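Cytochrome P450 monooxygenase (Rhodococcus sp. ECU0066, PDB 6KBH) probably oxidises substrates as a self-sufficient cytochrome P450 monooxygenase, combining heme, FMN and a [2Fe-2S] cluster in a single chain. Local coordinates at residues N212-P217 / A330-L335; V52-S57 / S432-D437; F28-G33 / G74-T79. One frame throughout, in Å; residues are numbered along the deposited sequence.

Contact 1 of 3, residues N212-P217 / A330-L335. With HEM (protoporphyrin IX containing Fe), chain C.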
loop_
_atom_site.group_PDB
_atom_site.type_symbol
_atom_site.label_atom_id
_atom_site.label_comp_id
_atom_site.label_asym_id
_atom_site.label_seq_id
_atom_site.Cartn_x
_atom_site.Cartn_y
_atom_site.Cartn_z
ATOM N N ASN A 212 -0.087 31.462 3.875
ATOM C CA ASN A 212 1.080 32.287 3.595
ATOM C C ASN A 212 1.896 31.750 2.427
ATOM O O ASN A 212 2.582 32.521 1.752
ATOM C CB ASN A 212 1.944 32.431 4.856
ATOM C CG ASN A 212 3.371 32.849 4.540
ATOM O OD1 ASN A 212 3.646 34.031 4.329
ATOM N ND2 ASN A 212 4.293 31.886 4.537
ATOM N N THR A 213 1.856 30.448 2.172
ATOM C CA THR A 213 2.496 29.899 0.982
ATOM C C THR A 213 1.544 29.776 -0.203
ATOM O O THR A 213 1.940 30.052 -1.341
ATOM C CB THR A 213 3.119 28.524 1.286
ATOM O OG1 THR A 213 4.162 28.679 2.260
ATOM C CG2 THR A 213 3.708 27.901 0.034
ATOM N N TRP A 214 0.285 29.398 0.028
ATOM C CA TRP A 214 -0.630 29.058 -1.057
ATOM C C TRP A 214 -1.876 29.940 -1.116
ATOM O O TRP A 214 -2.803 29.625 -1.877
ATOM C CB TRP A 214 -1.037 27.585 -0.949
ATOM C CG TRP A 214 0.077 26.643 -1.299
ATOM C CD1 TRP A 214 0.547 26.360 -2.548
ATOM C CD2 TRP A 214 0.865 25.866 -0.391
ATOM N NE1 TRP A 214 1.573 25.458 -2.476
ATOM C CE2 TRP A 214 1.790 25.135 -1.162
ATOM C CE3 TRP A 214 0.878 25.715 1.000
ATOM C CZ2 TRP A 214 2.719 24.265 -0.591
ATOM C CZ3 TRP A 214 1.803 24.846 1.566
ATOM C CH2 TRP A 214 2.710 24.135 0.771
ATOM N N GLY A 215 -1.923 31.040 -0.359
ATOM C CA GLY A 215 -3.088 31.891 -0.289
ATOM C C GLY A 215 -2.740 33.342 -0.583
ATOM O O GLY A 215 -1.779 33.647 -1.292
ATOM N N ARG A 216 -3.549 34.240 -0.023
ATOM C CA ARG A 216 -3.391 35.683 -0.211
ATOM C C ARG A 216 -3.326 36.344 1.160
ATOM O O ARG A 216 -4.302 36.954 1.619
ATOM C CB ARG A 216 -4.525 36.253 -1.067
ATOM C CG ARG A 216 -4.418 35.887 -2.549
ATOM C CD ARG A 216 -5.704 36.194 -3.306
ATOM N NE ARG A 216 -5.544 36.065 -4.755
ATOM C CZ ARG A 216 -6.548 36.131 -5.628
ATOM N NH1 ARG A 216 -7.788 36.320 -5.202
ATOM N NH2 ARG A 216 -6.316 36.004 -6.927
ATOM N N PRO A 217 -2.185 36.248 1.840
ATOM C CA PRO A 217 -2.079 36.789 3.197
ATOM C C PRO A 217 -1.922 38.301 3.221
ATOM O O PRO A 217 -1.420 38.922 2.280
ATOM C CB PRO A 217 -0.821 36.104 3.744
ATOM C CG PRO A 217 0.018 35.881 2.533
ATOM C CD PRO A 217 -0.940 35.591 1.408
ATOM N N ALA A 330 -5.085 19.434 -2.366
ATOM C CA ALA A 330 -6.064 19.674 -3.418
ATOM C C ALA A 330 -5.392 19.834 -4.773
ATOM O O ALA A 330 -5.956 19.431 -5.796
ATOM C CB ALA A 330 -6.900 20.910 -3.088
ATOM N N ALA A 331 -4.190 20.402 -4.798
ATOM C CA ALA A 331 -3.473 20.617 -6.044
ATOM C C ALA A 331 -1.999 20.796 -5.724
ATOM O O ALA A 331 -1.624 21.078 -4.585
ATOM C CB ALA A 331 -4.018 21.832 -6.804
ATOM N N TRP A 332 -1.168 20.622 -6.746
ATOM C CA TRP A 332 0.271 20.791 -6.619
ATOM C C TRP A 332 0.762 21.577 -7.826
ATOM O O TRP A 332 -0.019 21.936 -8.712
ATOM C CB TRP A 332 0.982 19.439 -6.479
ATOM C CG TRP A 332 2.280 19.530 -5.740
ATOM C CD1 TRP A 332 3.516 19.196 -6.211
ATOM C CD2 TRP A 332 2.473 19.997 -4.400
ATOM N NE1 TRP A 332 4.465 19.419 -5.247
ATOM C CE2 TRP A 332 3.852 19.913 -4.125
ATOM C CE3 TRP A 332 1.615 20.477 -3.405
ATOM C CZ2 TRP A 332 4.394 20.290 -2.896
ATOM C CZ3 TRP A 332 2.154 20.853 -2.184
ATOM C CH2 TRP A 332 3.530 20.756 -1.941
ATOM N N ARG A 333 2.064 21.855 -7.864
ATOM C CA ARG A 333 2.582 22.843 -8.797
ATOM C C ARG A 333 3.870 22.369 -9.450
ATOM O O ARG A 333 4.721 21.755 -8.801
ATOM C CB ARG A 333 2.814 24.188 -8.091
ATOM C CG ARG A 333 1.528 24.804 -7.562
ATOM C CD ARG A 333 1.769 26.132 -6.885
ATOM N NE ARG A 333 2.525 26.005 -5.650
ATOM C CZ ARG A 333 3.063 27.033 -5.009
ATOM N NH1 ARG A 333 2.928 28.259 -5.500
ATOM N NH2 ARG A 333 3.738 26.837 -3.887
ATOM N N ARG A 334 4.000 22.671 -10.740
ATOM C CA ARG A 334 5.205 22.401 -11.508
ATOM C C ARG A 334 5.476 23.582 -12.428
ATOM O O ARG A 334 4.559 24.313 -12.813
ATOM C CB ARG A 334 5.081 21.105 -12.325
ATOM C CG ARG A 334 5.182 19.832 -11.490
ATOM C CD ARG A 334 6.599 19.621 -10.975
ATOM N NE ARG A 334 6.743 18.362 -10.251
ATOM C CZ ARG A 334 6.589 18.232 -8.936
ATOM N NH1 ARG A 334 6.279 19.282 -8.191
ATOM N NH2 ARG A 334 6.742 17.046 -8.366
ATOM N N LEU A 335 6.747 23.768 -12.770
ATOM C CA LEU A 335 7.184 24.856 -13.637
ATOM C C LEU A 335 7.607 24.269 -14.977
ATOM O O LEU A 335 8.561 23.486 -15.041
ATOM C CB LEU A 335 8.336 25.632 -12.997
ATOM C CG LEU A 335 9.057 26.677 -13.853
ATOM C CD1 LEU A 335 8.103 27.780 -14.286
ATOM C CD2 LEU A 335 10.243 27.255 -13.094
HETATM C CHA HEM C . 6.870 15.544 -1.088
HETATM C CHB HEM C . 1.975 15.031 0.019
HETATM C CHC HEM C . 3.190 13.529 4.947
HETATM C CHD HEM C . 8.033 14.046 3.812
HETATM C C1A HEM C . 5.414 15.455 -0.961
HETATM C C2A HEM C . 4.736 15.830 -2.208
HETATM C C3A HEM C . 3.380 15.684 -1.905
HETATM C C4A HEM C . 3.364 15.236 -0.487
HETATM C CMA HEM C . 2.221 15.934 -2.817
HETATM C CAA HEM C . 5.332 16.245 -3.518
HETATM C CBA HEM C . 5.285 15.198 -4.586
HETATM C CGA HEM C . 6.045 15.407 -5.853
HETATM O O1A HEM C . 6.354 16.622 -5.964
HETATM O O2A HEM C . 6.164 14.308 -6.461
HETATM C C1B HEM C . 1.815 14.588 1.440
HETATM C C2B HEM C . 0.472 14.318 2.131
HETATM C C3B HEM C . 0.861 13.845 3.671
HETATM C C4B HEM C . 2.376 13.891 3.735
HETATM C CMB HEM C . -0.888 14.460 1.537
HETATM C CAB HEM C . -0.066 13.473 4.777
HETATM C CBB HEM C . -1.104 12.441 4.504
HETATM C C1C HEM C . 4.666 13.635 4.767
HETATM C C2C HEM C . 5.323 13.272 5.995
HETATM C C3C HEM C . 6.664 13.411 5.711
HETATM C C4C HEM C . 6.679 13.842 4.321
HETATM C CMC HEM C . 4.699 12.841 7.281
HETATM C CAC HEM C . 7.809 13.139 6.637
HETATM C CBC HEM C . 8.610 14.257 7.201
HETATM C C1D HEM C . 7.939 14.483 2.414
HETATM C C2D HEM C . 9.288 14.718 1.801
HETATM C C3D HEM C . 8.931 15.191 0.261
HETATM C C4D HEM C . 7.430 15.153 0.222
HETATM C CMD HEM C . 10.614 14.557 2.457
HETATM C CAD HEM C . 9.890 15.548 -0.819
HETATM C CBD HEM C . 10.543 14.394 -1.507
HETATM C CGD HEM C . 11.160 14.657 -2.832
HETATM O O1D HEM C . 10.687 15.733 -3.271
HETATM O O2D HEM C . 11.958 13.737 -3.142
HETATM N NA HEM C . 4.593 15.091 0.113
HETATM N NB HEM C . 2.955 14.267 2.366
HETATM N NC HEM C . 5.482 13.990 3.717
HETATM N ND HEM C . 6.712 14.679 1.516
HETATM FE FE HEM C . 4.794 14.614 1.999
#
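Trp214 meets two side chains of strand 332-336, Arg333 and Trp332. The pyrrole side of its indole comes over one face of the Arg333 guanidinium. Trp214 CD1 sits 3.3 Å above that plane, displaced toward its rim, and the ring and guanidinium planes are turned 65° apart. Trp214 NE1 lies 3.3 Å from Arg333 CZ. Because NE1 and the guanidinium nitrogens are all donors, no hydrogen bond joins them, and the contact is one of packing. Arg333 finds acceptors outside the pair, in the backbone carbonyls of Glu101 and Ala99, and also bonds to Tyr75 OH. These bonds hold the flat group in place. A bend at chi3 (-68°) brings it beside the Trp214 indole.

The benzo side of Trp214 meets Trp332. The closest atoms are Trp214 CZ2 and Trp332 CZ3, 3.8 Å apart, and the planes make 41°, neither stacked nor edge-to-face. Trp332 CG is anti to the backbone N, which carries the indole between Trp214 and the heme. The heme methyl CMA lies over one face of it. Next along the strand, Arg334 NH2 donates a hydrogen bond, modelled very short, to heme propionate O1A, and its NH1 donates to Arg333 O. A strand arginine holding a heme propionate is typical of the P450 heme site, here backed by the short helix 210-214.

Contact 2 of 3, residues V52-S57 / S432-D437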
loop_
_atom_site.group_PDB
_atom_site.type_symbol
_atom_site.label_atom_id
_atom_site.label_comp_id
_atom_site.label_asym_id
_atom_site.label_seq_id
_atom_site.Cartn_x
_atom_site.Cartn_y
_atom_site.Cartn_z
ATOM N N VAL A 52 -15.372 24.602 -1.427
ATOM C CA VAL A 52 -16.362 23.710 -0.830
ATOM C C VAL A 52 -16.046 22.249 -1.156
ATOM O O VAL A 52 -16.075 21.386 -0.271
ATOM C CB VAL A 52 -17.790 24.118 -1.262
ATOM C CG1 VAL A 52 -18.048 25.596 -0.954
ATOM C CG2 VAL A 52 -18.034 23.838 -2.725
ATOM N N ASP A 53 -15.706 21.948 -2.410
ATOM C CA ASP A 53 -15.414 20.607 -2.917
ATOM C C ASP A 53 -14.627 20.821 -4.206
ATOM O O ASP A 53 -15.226 21.004 -5.268
ATOM C CB ASP A 53 -16.711 19.804 -3.136
ATOM C CG ASP A 53 -16.481 18.417 -3.784
ATOM O OD1 ASP A 53 -15.527 18.214 -4.567
ATOM O OD2 ASP A 53 -17.294 17.513 -3.468
ATOM N N PRO A 54 -13.289 20.863 -4.141
ATOM C CA PRO A 54 -12.503 21.068 -5.373
ATOM C C PRO A 54 -12.793 20.040 -6.451
ATOM O O PRO A 54 -12.956 20.419 -7.617
ATOM C CB PRO A 54 -11.051 20.994 -4.876
ATOM C CG PRO A 54 -11.113 20.249 -3.574
ATOM C CD PRO A 54 -12.419 20.684 -2.964
ATOM N N ALA A 55 -12.866 18.752 -6.097
ATOM C CA ALA A 55 -13.087 17.708 -7.097
ATOM C C ALA A 55 -14.351 17.974 -7.909
ATOM O O ALA A 55 -14.314 18.015 -9.145
ATOM C CB ALA A 55 -13.159 16.338 -6.421
ATOM N N ALA A 56 -15.481 18.167 -7.226
ATOM C CA ALA A 56 -16.730 18.444 -7.925
ATOM C C ALA A 56 -16.668 19.756 -8.695
ATOM O O ALA A 56 -17.264 19.873 -9.771
ATOM C CB ALA A 56 -17.893 18.468 -6.934
ATOM N N SER A 57 -15.944 20.746 -8.169
ATOM C CA SER A 57 -15.895 22.059 -8.801
ATOM C C SER A 57 -15.219 22.034 -10.166
ATOM O O SER A 57 -15.374 22.989 -10.932
ATOM C CB SER A 57 -15.178 23.056 -7.891
ATOM O OG SER A 57 -13.778 23.018 -8.093
ATOM N N SER A 432 -3.713 24.681 -2.393
ATOM C CA SER A 432 -3.140 23.342 -2.338
ATOM C C SER A 432 -3.521 22.506 -1.119
ATOM O O SER A 432 -3.656 21.284 -1.235
ATOM C CB SER A 432 -1.620 23.447 -2.437
ATOM O OG SER A 432 -1.245 23.985 -3.693
ATOM N N PHE A 433 -3.690 23.116 0.048
ATOM C CA PHE A 433 -3.934 22.350 1.263
ATOM C C PHE A 433 -5.396 22.425 1.674
ATOM O O PHE A 433 -6.041 23.471 1.541
ATOM C CB PHE A 433 -3.037 22.830 2.407
ATOM C CG PHE A 433 -1.635 22.294 2.338
ATOM C CD1 PHE A 433 -1.216 21.560 1.241
ATOM C CD2 PHE A 433 -0.740 22.511 3.370
ATOM C CE1 PHE A 433 0.067 21.064 1.170
ATOM C CE2 PHE A 433 0.546 22.016 3.305
ATOM C CZ PHE A 433 0.950 21.295 2.202
ATOM N N ARG A 434 -5.910 21.311 2.190
ATOM C CA ARG A 434 -7.334 21.174 2.485
ATOM C C ARG A 434 -7.507 20.344 3.750
ATOM O O ARG A 434 -7.160 19.158 3.776
ATOM C CB ARG A 434 -8.080 20.534 1.313
ATOM C CG ARG A 434 -9.541 20.272 1.599
ATOM C CD ARG A 434 -10.325 20.001 0.330
ATOM N NE ARG A 434 -11.759 20.082 0.582
ATOM C CZ ARG A 434 -12.424 21.223 0.726
ATOM N NH1 ARG A 434 -11.788 22.383 0.622
ATOM N NH2 ARG A 434 -13.728 21.208 0.963
ATOM N N GLY A 435 -8.051 20.973 4.785
ATOM C CA GLY A 435 -8.407 20.309 6.013
ATOM C C GLY A 435 -9.250 21.231 6.866
ATOM O O GLY A 435 -8.988 22.434 6.960
ATOM N N PRO A 436 -10.279 20.689 7.510
ATOM C CA PRO A 436 -11.199 21.543 8.265
ATOM C C PRO A 436 -10.529 22.218 9.449
ATOM O O PRO A 436 -9.641 21.662 10.099
ATOM C CB PRO A 436 -12.291 20.570 8.726
ATOM C CG PRO A 436 -11.624 19.239 8.748
ATOM C CD PRO A 436 -10.610 19.259 7.639
ATOM N N ASP A 437 -10.966 23.450 9.713
ATOM C CA ASP A 437 -10.535 24.138 10.923
ATOM C C ASP A 437 -10.925 23.343 12.159
ATOM O O ASP A 437 -10.177 23.299 13.143
ATOM C CB ASP A 437 -11.144 25.541 10.974
ATOM C CG ASP A 437 -10.665 26.421 9.841
ATOM O OD1 ASP A 437 -9.560 26.167 9.320
ATOM O OD2 ASP A 437 -11.391 27.367 9.474
#
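Arg434 reaches across to Val52 and Pro54 with an extended chain. CG is anti to the backbone N (chi1 176°), and the chain stays straight as far as NE.

The packing part sets a proline ring carbon on a flat cation. Pro54 CD lies 3.6 Å above the guanidinium plane of Arg434, over its centre. Pro54 CG also touches the shaft, 4.0 Å from Arg434 CD. The two side chains approach from opposite directions.

The polar part is directed at the end of helix 49-52. Arg434 NH2 stands 2.7 Å from Val52 O, but the angle is too poor for a hydrogen bond. Arg434 NH1 hydrogen-bonds to the carbonyl of the residue before, Gln51 O. A cation beside these last carbonyls would probably suit the negative end of the helix dipole. Tyr427 adds a cation-pi contact. Asp53 forms no salt bridge here, as its OD1 is 6.5 Å from Arg434 NH2.

The Asp53 carboxylate bonds within its own segment. Asp53 is at the N-cap of the short, weakly bonded helix 54-57, and Ala56 N donates to its OD1 at 2.7 Å and 174°, from above the carboxylate plane. Ser57 OG donates to Pro54 O at 2.8 Å.

The contact thus ties the junction of helices 49-52 and 54-57 to the loop between strands 418-419 and 440-442. Pro54 also rests on Ser358 of helix 357-360. On the loop side, Arg434 O accepts from Asn293 ND2, and Pro436 packs on helix 284-300.

Contact 3 of 3, residues F28-G33 / G74-T79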
loop_
_atom_site.group_PDB
_atom_site.type_symbol
_atom_site.label_atom_id
_atom_site.label_comp_id
_atom_site.label_asym_id
_atom_site.label_seq_id
_atom_site.Cartn_x
_atom_site.Cartn_y
_atom_site.Cartn_z
ATOM N N PHE A 28 -11.030 37.207 -22.023
ATOM C CA PHE A 28 -9.618 37.188 -21.663
ATOM C C PHE A 28 -8.850 36.291 -22.625
ATOM O O PHE A 28 -9.406 35.395 -23.264
ATOM C CB PHE A 28 -9.375 36.678 -20.238
ATOM C CG PHE A 28 -10.202 37.346 -19.178
ATOM C CD1 PHE A 28 -11.474 36.885 -18.884
ATOM C CD2 PHE A 28 -9.682 38.389 -18.426
ATOM C CE1 PHE A 28 -12.231 37.482 -17.893
ATOM C CE2 PHE A 28 -10.432 38.990 -17.433
ATOM C CZ PHE A 28 -11.711 38.536 -17.168
ATOM N N THR A 29 -7.546 36.530 -22.708
ATOM C CA THR A 29 -6.664 35.749 -23.557
ATOM C C THR A 29 -5.568 35.114 -22.715
ATOM O O THR A 29 -5.040 35.740 -21.791
ATOM C CB THR A 29 -6.036 36.616 -24.652
ATOM O OG1 THR A 29 -5.109 37.535 -24.059
ATOM C CG2 THR A 29 -7.112 37.395 -25.392
ATOM N N SER A 30 -5.236 33.865 -23.040
ATOM C CA SER A 30 -4.130 33.175 -22.409
ATOM C C SER A 30 -2.820 33.846 -22.813
ATOM O O SER A 30 -2.783 34.640 -23.755
ATOM C CB SER A 30 -4.131 31.702 -22.813
ATOM O OG SER A 30 -3.507 31.527 -24.073
ATOM N N PRO A 31 -1.721 33.555 -22.109
ATOM C CA PRO A 31 -0.419 34.085 -22.548
ATOM C C PRO A 31 -0.018 33.637 -23.944
ATOM O O PRO A 31 0.892 34.234 -24.532
ATOM C CB PRO A 31 0.552 33.551 -21.486
ATOM C CG PRO A 31 -0.295 33.357 -20.274
ATOM C CD PRO A 31 -1.630 32.904 -20.791
ATOM N N THR A 32 -0.663 32.610 -24.495
ATOM C CA THR A 32 -0.404 32.160 -25.856
ATOM C C THR A 32 -1.287 32.857 -26.886
ATOM O O THR A 32 -1.334 32.419 -28.040
ATOM C CB THR A 32 -0.596 30.644 -25.961
ATOM O OG1 THR A 32 -1.872 30.283 -25.418
ATOM C CG2 THR A 32 0.502 29.907 -25.202
ATOM N N GLY A 33 -1.987 33.922 -26.500
ATOM C CA GLY A 33 -2.861 34.627 -27.410
ATOM C C GLY A 33 -4.170 33.932 -27.719
ATOM O O GLY A 33 -4.967 34.471 -28.499
ATOM N N GLY A 74 -2.325 32.766 -11.623
ATOM C CA GLY A 74 -1.450 32.914 -12.767
ATOM C C GLY A 74 -1.087 31.651 -13.520
ATOM O O GLY A 74 -0.192 31.702 -14.371
ATOM N N TYR A 75 -1.746 30.526 -13.255
ATOM C CA TYR A 75 -1.276 29.236 -13.740
ATOM C C TYR A 75 -2.213 28.639 -14.778
ATOM O O TYR A 75 -3.372 29.036 -14.923
ATOM C CB TYR A 75 -1.128 28.214 -12.603
ATOM C CG TYR A 75 -0.135 28.532 -11.503
ATOM C CD1 TYR A 75 0.383 29.812 -11.325
ATOM C CD2 TYR A 75 0.286 27.535 -10.638
ATOM C CE1 TYR A 75 1.286 30.084 -10.312
ATOM C CE2 TYR A 75 1.187 27.795 -9.636
ATOM C CZ TYR A 75 1.685 29.068 -9.471
ATOM O OH TYR A 75 2.584 29.312 -8.462
ATOM N N TRP A 76 -1.683 27.647 -15.485
ATOM C CA TRP A 76 -2.477 26.722 -16.275
ATOM C C TRP A 76 -2.925 25.573 -15.380
ATOM O O TRP A 76 -2.153 25.082 -14.554
ATOM C CB TRP A 76 -1.657 26.197 -17.454
ATOM C CG TRP A 76 -1.120 27.299 -18.311
ATOM C CD1 TRP A 76 -0.117 28.174 -17.994
ATOM C CD2 TRP A 76 -1.558 27.651 -19.624
ATOM N NE1 TRP A 76 0.091 29.050 -19.030
ATOM C CE2 TRP A 76 -0.780 28.750 -20.044
ATOM C CE3 TRP A 76 -2.537 27.147 -20.487
ATOM C CZ2 TRP A 76 -0.947 29.351 -21.290
ATOM C CZ3 TRP A 76 -2.702 27.745 -21.724
ATOM C CH2 TRP A 76 -1.910 28.836 -22.113
ATOM N N VAL A 77 -4.179 25.157 -15.536
ATOM C CA VAL A 77 -4.803 24.174 -14.658
ATOM C C VAL A 77 -4.910 22.849 -15.399
ATOM O O VAL A 77 -5.351 22.810 -16.555
ATOM C CB VAL A 77 -6.184 24.645 -14.176
ATOM C CG1 VAL A 77 -6.744 23.685 -13.139
ATOM C CG2 VAL A 77 -6.093 26.046 -13.613
ATOM N N VAL A 78 -4.511 21.769 -14.730
ATOM C CA VAL A 78 -4.513 20.425 -15.295
ATOM C C VAL A 78 -5.367 19.542 -14.401
ATOM O O VAL A 78 -5.175 19.503 -13.181
ATOM C CB VAL A 78 -3.090 19.864 -15.439
ATOM C CG1 VAL A 78 -3.125 18.469 -16.053
ATOM C CG2 VAL A 78 -2.252 20.802 -16.287
ATOM N N THR A 79 -6.297 18.824 -15.015
ATOM C CA THR A 79 -7.468 18.343 -14.312
ATOM C C THR A 79 -7.630 16.827 -14.326
ATOM O O THR A 79 -8.098 16.283 -13.322
ATOM C CB THR A 79 -8.702 19.046 -14.897
ATOM O OG1 THR A 79 -8.788 20.371 -14.349
ATOM C CG2 THR A 79 -9.973 18.316 -14.628
#
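Trp76 reaches from strand 76-78 and sets the outer end of its indole against Ser30, Pro31 and Thr32. Trp76 contributes more buried surface than the other three residues together. Its CG is anti to the carbonyl carbon (chi1 -56°), and this carries the benzo ring toward the turn.

The inner part is the buried Ser30 against ring atom CH2. Ser30 touches it with both CB and OG, and OG is 3.7 Å from Trp76 CH2. No hydrogen bond crosses between the segments, and toward Trp76 the oxygens make packing contacts.

The solvent side is formed by the partly exposed Thr32 and the exposed Pro31, at contact lengths similar to those of Ser30. Thr32 OG1 meets the same CH2 at the ring edge, in the ring plane, at 3.6 Å. Its hydroxyl is hydrogen-bonded to that of Ser30, and either could be the donor; the modelled distance is very short, so its detail is doubtful. Pro31 leans on the neighbouring corner, with its CD 3.7 Å from Trp76 CZ2, at a slant to the ring. Pro31 and Thr32 are the central residues of a type I beta turn, held by Gly33 N donating to Ser30 O at 2.9 Å.

Tyr69 of strand 67-69 also meets the Trp76 ring, with planes at about 60°, and touches Ser30 and Pro31. The arrangement is that of an N-terminal turn packed on edge strand 67-69 and its neighbour 76-78 in the mixed beta sheet of the P450 fold.

How the contacts relate
Contact 1 is fully buried beside the heme, while contacts 2 and 3 are only partly buried. Contacts 1 and 3 reach the same mixed sheet through strands 332-336 and 76-78, and Tyr75 OH probably hydrogen-bonds to Arg333 NH1 between them. Contacts 1 and 2 also touch: Ala330 N probably hydrogen-bonds to Ser432 O, and the Phe433 ring meets Trp214. Contacts 2 and 3 do not touch. In contacts 1 and 2 an arginine packs a face on a ring and donates hydrogen bonds to backbone carbonyls outside the two segments. Contact 3 has no charged group, just one indole against a small turn beside the sheet's edge strand.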